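Local coordinates for alcohol oxidase (Myceliophthora thermophila, PDB 6F74), which binds FAD and, as a VAO-type flavoprotein, probably works as an oxygen-dependent oxidase of alcohols, at residues W355-P360 against V457-P462; T432-S437 against Y517-V522; P462-S467 against S502-P507. All blocks are in the same frame, centred on the assembly; numbering follows the deposited sequence.

Contact 1 of 3, residues W355-P360 against V457-P462; sequences WFRSFP and VVAGKP
With chi1 at -162°, CG of Arg357 stands anti to the backbone N, beside the carbonyl carbon, and bends at chi2 and chi3 then carry the guanidinium across the turn behind helix 448-458 to the carbonyl of Gly460. The hold is side-on: NE of Arg357 lies 3.1 Å from Gly460 O, and NH2 of Arg357 reaches the same oxygen at 3.2 Å. The C=O...donor angle is 156° for NE and nearly the same for NH2, both donors tilted somewhat from the carbonyl plane, and Gly460 O sits slightly out of the guanidinium plane. NH2 also forms a salt bridge with Glu456, so main chain and carboxylate together limit the group's rotation. Pro462 lies over one guanidinium face, its CG 3.9 Å from NE of Arg357. Gly460, the first residue beyond the helix to leave helical angles, has a positive phi of 81°, part of the bend that presents its carbonyl to the arginine.

Trp355 CG is tucked between its backbone N and carbonyl carbon, which aims the indole edge at the helix end. CZ3 of Trp355 meets CB of Ala459 in the ring plane at 3.7 Å, and CZ2 of Trp355 touches CG2 of Val458 at 3.9 Å. The methyl of Ala459 is thereby wedged between the tryptophan and the arginine, 3.8 Å from Arg357 NE. Farther along, Ser358 OG donates to Pro462 O at 3.0 Å, coming from above the carbonyl plane.

Trp355 lies near the end of strand 349-356, within a seven-stranded antiparallel sheet consistent with the substrate (cap) domain of VAO-type flavoproteins. Its indole also rests on Leu331, and Val458 on Leu530, placing the turn where an inner strand's end meets helices 328-346 and 512-533.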
# COMPACT_ATOMS: atom_id res chain seq x y z
N TRP A 355 -12.13 8.65 11.22
CA TRP A 355 -12.73 9.01 12.49
C TRP A 355 -11.80 8.82 13.66
O TRP A 355 -10.83 8.04 13.60
CB TRP A 355 -14.07 8.27 12.70
CG TRP A 355 -13.99 6.74 12.86
CD1 TRP A 355 -14.08 5.82 11.88
CD2 TRP A 355 -13.88 6.00 14.09
NE1 TRP A 355 -13.99 4.54 12.40
CE2 TRP A 355 -13.88 4.62 13.76
CE3 TRP A 355 -13.76 6.36 15.44
CZ2 TRP A 355 -13.75 3.62 14.72
CZ3 TRP A 355 -13.63 5.36 16.39
CH2 TRP A 355 -13.63 4.01 16.03
N PHE A 356 -12.12 9.53 14.73
CA PHE A 356 -11.29 9.62 15.92
C PHE A 356 -12.21 9.72 17.11
O PHE A 356 -13.12 10.56 17.14
CB PHE A 356 -10.41 10.89 15.91
CG PHE A 356 -9.29 10.83 14.93
CD1 PHE A 356 -8.08 10.25 15.29
CD2 PHE A 356 -9.45 11.35 13.64
CE1 PHE A 356 -7.05 10.16 14.36
CE2 PHE A 356 -8.41 11.25 12.73
CZ PHE A 356 -7.21 10.67 13.09
N ARG A 357 -11.96 8.89 18.10
CA ARG A 357 -12.59 9.05 19.42
C ARG A 357 -12.09 10.29 20.12
O ARG A 357 -12.82 10.98 20.79
CB ARG A 357 -12.29 7.86 20.31
CG ARG A 357 -13.29 7.84 21.47
CD ARG A 357 -12.72 7.53 22.84
NE ARG A 357 -12.59 6.10 23.02
CZ ARG A 357 -13.50 5.30 23.59
NH1 ARG A 357 -14.64 5.75 24.09
NH2 ARG A 357 -13.19 3.99 23.64
N SER A 358 -10.80 10.55 19.97
CA SER A 358 -10.19 11.78 20.48
C SER A 358 -9.05 12.13 19.56
O SER A 358 -8.39 11.24 19.03
CB SER A 358 -9.63 11.53 21.89
OG SER A 358 -8.51 10.67 21.78
N PHE A 359 -8.82 13.43 19.40
CA PHE A 359 -7.83 13.96 18.45
C PHE A 359 -7.12 15.11 19.12
O PHE A 359 -7.73 15.81 19.92
CB PHE A 359 -8.57 14.45 17.20
CG PHE A 359 -7.68 14.73 16.03
CD1 PHE A 359 -7.01 13.71 15.40
CD2 PHE A 359 -7.53 16.03 15.55
CE1 PHE A 359 -6.19 13.97 14.30
CE2 PHE A 359 -6.74 16.29 14.42
CZ PHE A 359 -6.07 15.25 13.81
N PRO A 360 -5.84 15.35 18.81
CA PRO A 360 -5.17 16.44 19.55
C PRO A 360 -5.50 17.84 19.03
O PRO A 360 -4.61 18.63 18.82
CB PRO A 360 -3.67 16.10 19.41
CG PRO A 360 -3.59 15.35 18.12
CD PRO A 360 -4.88 14.58 17.98
N VAL A 457 -13.52 -0.90 21.09
CA VAL A 457 -12.10 -1.31 21.14
C VAL A 457 -11.18 -0.58 20.15
O VAL A 457 -10.14 -0.08 20.55
CB VAL A 457 -11.93 -2.84 20.98
CG1 VAL A 457 -10.44 -3.22 20.97
CG2 VAL A 457 -12.63 -3.58 22.09
N VAL A 458 -11.53 -0.56 18.86
CA VAL A 458 -10.67 0.12 17.85
C VAL A 458 -10.62 1.67 18.02
O VAL A 458 -9.65 2.30 17.58
CB VAL A 458 -10.96 -0.27 16.37
CG1 VAL A 458 -10.83 -1.75 16.18
CG2 VAL A 458 -12.32 0.22 15.90
N ALA A 459 -11.63 2.27 18.65
CA ALA A 459 -11.58 3.68 19.04
C ALA A 459 -10.36 4.02 19.91
O ALA A 459 -9.85 5.14 19.93
CB ALA A 459 -12.87 4.07 19.77
N GLY A 460 -9.92 3.01 20.66
CA GLY A 460 -8.69 3.15 21.42
C GLY A 460 -8.93 3.88 22.71
O GLY A 460 -10.06 4.26 23.05
N LYS A 461 -7.82 4.08 23.41
CA LYS A 461 -7.81 4.72 24.71
C LYS A 461 -7.87 6.23 24.46
O LYS A 461 -7.06 6.78 23.69
CB LYS A 461 -6.52 4.36 25.46
CG LYS A 461 -6.08 2.88 25.40
CD LYS A 461 -5.19 2.50 26.59
CE LYS A 461 -4.90 1.01 26.57
NZ LYS A 461 -3.73 0.63 27.42
N PRO A 462 -8.81 6.93 25.12
CA PRO A 462 -8.92 8.40 24.94
C PRO A 462 -7.61 9.22 25.10
O PRO A 462 -7.58 10.37 24.62
CB PRO A 462 -9.91 8.78 26.03
CG PRO A 462 -10.82 7.60 26.11
CD PRO A 462 -9.93 6.38 25.91
O HOH W 1 -10.18 7.01 18.22

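Contact 2 of 3, residues T432-S437 against Y517-V522; sequences TSIITS and YVQHQV
Ile434 lays its CG2 methyl against the carboxamide of Gln519, 3.4 Å from OE1 of that residue, and against CG2 of Val522 at 3.6 Å. Its other branch runs on to CD1, which meets CG1 of Val518 at 3.9 Å, the two side chains crossing at about a right angle. Val518 and Val522 are four residues apart, so one isoleucine spans a full turn on the same side of the helix.

Val522 has CG1 anti to its backbone N (chi1 176°), which drives that methyl at the main chain of the opposing segment: CG1 of Val522 is 3.4 Å from atom C of Ile435. Thr436 and Val522 run antiparallel alongside each other, CG2 of Thr436 lying 3.6 Å from Val522 O. The direct contact is thus mostly apolar, with one polar link through water. That molecule donates to Ile435 O at 3.0 Å and accepts from Gln519 NE2 at 2.8 Å. NE2 also bonds to Thr523 OG1, which helps to fix the amide against which the isoleucine methyl packs.

Helix 512-533 packs on one side of strand 435-440, the outermost of its antiparallel sheet, while Ile435 points away from the helix, its side chain about 9 Å from the bound FAD. Strand 498-503 pairs alongside through Thr436 and Ser502.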
# COMPACT_ATOMS: atom_id res chain seq x y z
N THR A 432 6.58 5.74 10.81
CA THR A 432 6.39 4.30 10.81
C THR A 432 4.89 3.96 10.85
O THR A 432 4.11 4.56 11.58
CB THR A 432 7.13 3.62 12.00
OG1 THR A 432 8.52 3.89 11.90
CG2 THR A 432 6.95 2.10 11.98
N SER A 433 4.51 2.97 10.05
CA SER A 433 3.13 2.49 10.01
C SER A 433 3.00 1.28 10.92
O SER A 433 3.79 0.34 10.81
CB SER A 433 2.74 2.10 8.58
OG SER A 433 1.35 1.89 8.56
N ILE A 434 2.05 1.37 11.84
CA ILE A 434 1.66 0.24 12.71
C ILE A 434 0.15 0.19 12.68
O ILE A 434 -0.54 0.86 13.45
CB ILE A 434 2.19 0.36 14.16
CG1 ILE A 434 3.67 0.77 14.15
CG2 ILE A 434 1.96 -0.97 14.89
CD1 ILE A 434 4.32 0.82 15.51
N ILE A 435 -0.36 -0.57 11.72
CA ILE A 435 -1.79 -0.70 11.48
C ILE A 435 -2.18 -2.16 11.37
O ILE A 435 -1.33 -3.06 11.19
CB ILE A 435 -2.23 0.07 10.21
CG1 ILE A 435 -1.53 -0.49 8.95
CG2 ILE A 435 -1.93 1.57 10.37
CD1 ILE A 435 -2.02 0.07 7.61
N THR A 436 -3.49 -2.37 11.47
CA THR A 436 -4.10 -3.69 11.17
C THR A 436 -5.28 -3.45 10.24
O THR A 436 -5.92 -2.39 10.27
CB THR A 436 -4.56 -4.40 12.46
OG1 THR A 436 -5.15 -5.65 12.15
CG2 THR A 436 -5.55 -3.50 13.29
N SER A 437 -5.55 -4.39 9.34
CA SER A 437 -6.68 -4.24 8.42
C SER A 437 -7.52 -5.50 8.44
O SER A 437 -7.01 -6.63 8.68
CB SER A 437 -6.25 -3.86 7.00
OG SER A 437 -5.26 -4.72 6.45
N TYR A 517 5.03 -2.32 22.88
CA TYR A 517 3.75 -1.94 23.50
C TYR A 517 2.74 -1.52 22.42
O TYR A 517 1.61 -1.99 22.41
CB TYR A 517 3.91 -0.82 24.57
CG TYR A 517 2.56 -0.27 24.99
CD1 TYR A 517 1.76 -0.96 25.88
CD2 TYR A 517 2.06 0.90 24.43
CE1 TYR A 517 0.50 -0.48 26.26
CE2 TYR A 517 0.80 1.39 24.77
CZ TYR A 517 0.02 0.71 25.69
OH TYR A 517 -1.26 1.20 25.98
N VAL A 518 3.14 -0.65 21.52
CA VAL A 518 2.22 -0.19 20.47
C VAL A 518 1.87 -1.32 19.51
O VAL A 518 0.70 -1.46 19.14
CB VAL A 518 2.78 1.02 19.71
CG1 VAL A 518 1.88 1.40 18.53
CG2 VAL A 518 2.91 2.21 20.65
N GLN A 519 2.85 -2.11 19.10
CA GLN A 519 2.59 -3.23 18.18
C GLN A 519 1.60 -4.23 18.78
O GLN A 519 0.72 -4.74 18.07
CB GLN A 519 3.89 -3.98 17.81
CG GLN A 519 3.69 -5.04 16.74
CD GLN A 519 3.20 -4.42 15.44
OE1 GLN A 519 3.97 -3.75 14.76
NE2 GLN A 519 1.92 -4.60 15.11
N HIS A 520 1.74 -4.49 20.08
CA HIS A 520 0.81 -5.34 20.82
C HIS A 520 -0.61 -4.79 20.87
O HIS A 520 -1.56 -5.56 20.76
CB HIS A 520 1.29 -5.54 22.26
CG HIS A 520 0.40 -6.43 23.07
ND1 HIS A 520 0.52 -7.81 23.08
CD2 HIS A 520 -0.67 -6.15 23.85
CE1 HIS A 520 -0.41 -8.32 23.86
NE2 HIS A 520 -1.16 -7.34 24.32
N GLN A 521 -0.77 -3.49 21.09
CA GLN A 521 -2.09 -2.88 21.03
C GLN A 521 -2.70 -3.05 19.63
O GLN A 521 -3.85 -3.44 19.52
CB GLN A 521 -2.05 -1.40 21.40
CG GLN A 521 -1.70 -1.10 22.87
CD GLN A 521 -2.64 -1.75 23.87
OE1 GLN A 521 -3.83 -1.50 23.85
NE2 GLN A 521 -2.10 -2.61 24.73
N VAL A 522 -1.93 -2.78 18.58
CA VAL A 522 -2.42 -2.88 17.22
C VAL A 522 -2.77 -4.31 16.85
O VAL A 522 -3.88 -4.56 16.34
CB VAL A 522 -1.44 -2.28 16.21
CG1 VAL A 522 -1.93 -2.47 14.77
CG2 VAL A 522 -1.31 -0.77 16.48
O HOH W 2 1.20 -4.05 12.50

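Contact 3 of 3, residues P462-S467 against S502-P507; sequences PEEVSS and SGQGIP
Glu464 and Gln504 reach for each other with chains extended beyond CG, yet their flat ends do not lie alike: the carboxylate and amide planes are 63° apart. NE2 of Gln504 donates to OE1 of Glu464 at 3.3 Å, and an N-H...O angle of 130° marks the bond as weak. Each group has a firmer hold outside: OE2 of Glu464 bonds to the hydroxyl of Tyr517, and OE1 of Gln504 to the ammonium of Lys526. The same ammonium binds OG of Ser466, which lies 4.1 Å from CG of Gln504.

Beyond this polar cluster the main chains form an antiparallel hydrogen-bonded pair. Ser467 N reaches Gly503 O at 3.0 Å, and Gly503 N returns to Ser467 O at 2.9 Å. Ser467 OG adds a weak bond to Gly503 O at 3.2 Å, while CA of Ser502 gives a C-H...O contact to Ser467 O, also at 3.2 Å. The pair sets the register of two neighbouring strands of the sheet, 467-472 and 498-503.

Replacing Gln504 by a leucine would probably leave Lys526 short of one acceptor and OE1 of Glu464 without its weak amide donor. The amide offers its oxygen to the ammonium of Lys526 and, weakly, its nitrogen to the carboxylate, so the polar ends beside this strand pairing have partners.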
# COMPACT_ATOMS: atom_id res chain seq x y z
N PRO A 462 -8.81 6.93 25.12
CA PRO A 462 -8.92 8.40 24.94
C PRO A 462 -7.61 9.22 25.10
O PRO A 462 -7.58 10.37 24.62
CB PRO A 462 -9.91 8.78 26.03
CG PRO A 462 -10.82 7.60 26.11
CD PRO A 462 -9.93 6.38 25.91
N GLU A 463 -6.58 8.63 25.71
CA GLU A 463 -5.28 9.26 25.92
C GLU A 463 -4.39 9.05 24.70
O GLU A 463 -3.45 9.84 24.46
CB GLU A 463 -4.56 8.64 27.13
CG GLU A 463 -5.36 7.97 28.29
CD GLU A 463 -4.83 6.55 28.58
OE1 GLU A 463 -3.57 6.33 28.55
OE2 GLU A 463 -5.66 5.63 28.86
N GLU A 464 -4.65 7.97 23.95
CA GLU A 464 -3.80 7.60 22.84
C GLU A 464 -4.58 7.84 21.53
O GLU A 464 -5.77 7.40 21.41
CB GLU A 464 -3.40 6.13 22.96
CG GLU A 464 -2.80 5.74 24.30
CD GLU A 464 -2.29 4.26 24.27
OE1 GLU A 464 -2.68 3.49 23.36
OE2 GLU A 464 -1.54 3.82 25.19
N VAL A 465 -3.92 8.52 20.58
CA VAL A 465 -4.52 8.75 19.28
C VAL A 465 -4.52 7.46 18.50
O VAL A 465 -3.47 6.83 18.32
CB VAL A 465 -3.79 9.82 18.45
CG1 VAL A 465 -4.58 10.09 17.15
CG2 VAL A 465 -3.69 11.11 19.27
N SER A 466 -5.70 7.07 18.04
CA SER A 466 -5.90 5.91 17.22
C SER A 466 -6.52 6.41 15.90
O SER A 466 -7.58 7.06 15.89
CB SER A 466 -6.80 4.89 17.94
OG SER A 466 -6.12 4.33 19.07
N SER A 467 -5.84 6.10 14.80
CA SER A 467 -6.41 6.34 13.48
C SER A 467 -7.33 5.17 13.14
O SER A 467 -6.92 3.99 13.24
CB SER A 467 -5.31 6.38 12.45
OG SER A 467 -4.69 5.09 12.45
N SER A 502 -7.21 0.16 11.47
CA SER A 502 -7.03 0.82 12.77
C SER A 502 -5.54 0.80 13.09
O SER A 502 -4.89 -0.20 12.88
CB SER A 502 -7.84 0.11 13.85
OG SER A 502 -7.77 0.79 15.09
N GLY A 503 -5.00 1.89 13.59
CA GLY A 503 -3.54 1.95 13.85
C GLY A 503 -3.18 2.98 14.91
O GLY A 503 -4.03 3.76 15.34
N GLN A 504 -1.90 2.97 15.31
CA GLN A 504 -1.33 3.98 16.20
C GLN A 504 0.08 4.28 15.76
O GLN A 504 0.74 3.45 15.14
CB GLN A 504 -1.24 3.49 17.66
CG GLN A 504 -2.44 2.72 18.12
CD GLN A 504 -2.37 2.32 19.60
OE1 GLN A 504 -3.13 1.47 20.04
NE2 GLN A 504 -1.45 2.92 20.36
N GLY A 505 0.57 5.46 16.14
CA GLY A 505 1.95 5.87 15.90
C GLY A 505 2.87 5.59 17.07
O GLY A 505 2.42 5.30 18.19
N ILE A 506 4.17 5.71 16.80
CA ILE A 506 5.21 5.66 17.80
C ILE A 506 6.03 6.94 17.64
O ILE A 506 6.09 7.50 16.53
CB ILE A 506 6.17 4.44 17.67
CG1 ILE A 506 6.61 4.21 16.21
CG2 ILE A 506 5.48 3.21 18.19
CD1 ILE A 506 7.60 3.08 15.98
N PRO A 507 6.68 7.40 18.72
CA PRO A 507 7.62 8.51 18.59
C PRO A 507 8.63 8.28 17.48
O PRO A 507 8.96 7.14 17.14
CB PRO A 507 8.33 8.56 19.97
CG PRO A 507 7.39 7.87 20.92
CD PRO A 507 6.72 6.81 20.08

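From the N terminus, strand 349-356 runs into 355-360, where contact 1 opens. Contact 2 opens at 432-437 before contact 1 closes its loop of 96 residues at 457-462, so these two cross. Pro462 is shared: contact 3 starts there, in series with contact 1, and closes a loop of 34 residues at 502-507. It falls wholly within the 79-residue loop of contact 2, which closes last, at 517-522. Tyr517 OH, near Lys461 NZ (2.9 Å) and the carboxylate of Glu464, ties segments of all three. Contacts 1 and 2 attach helices 448-458 and 512-533 to the half of the sheet ending at 435-440, and contact 3 pairs two of its strands.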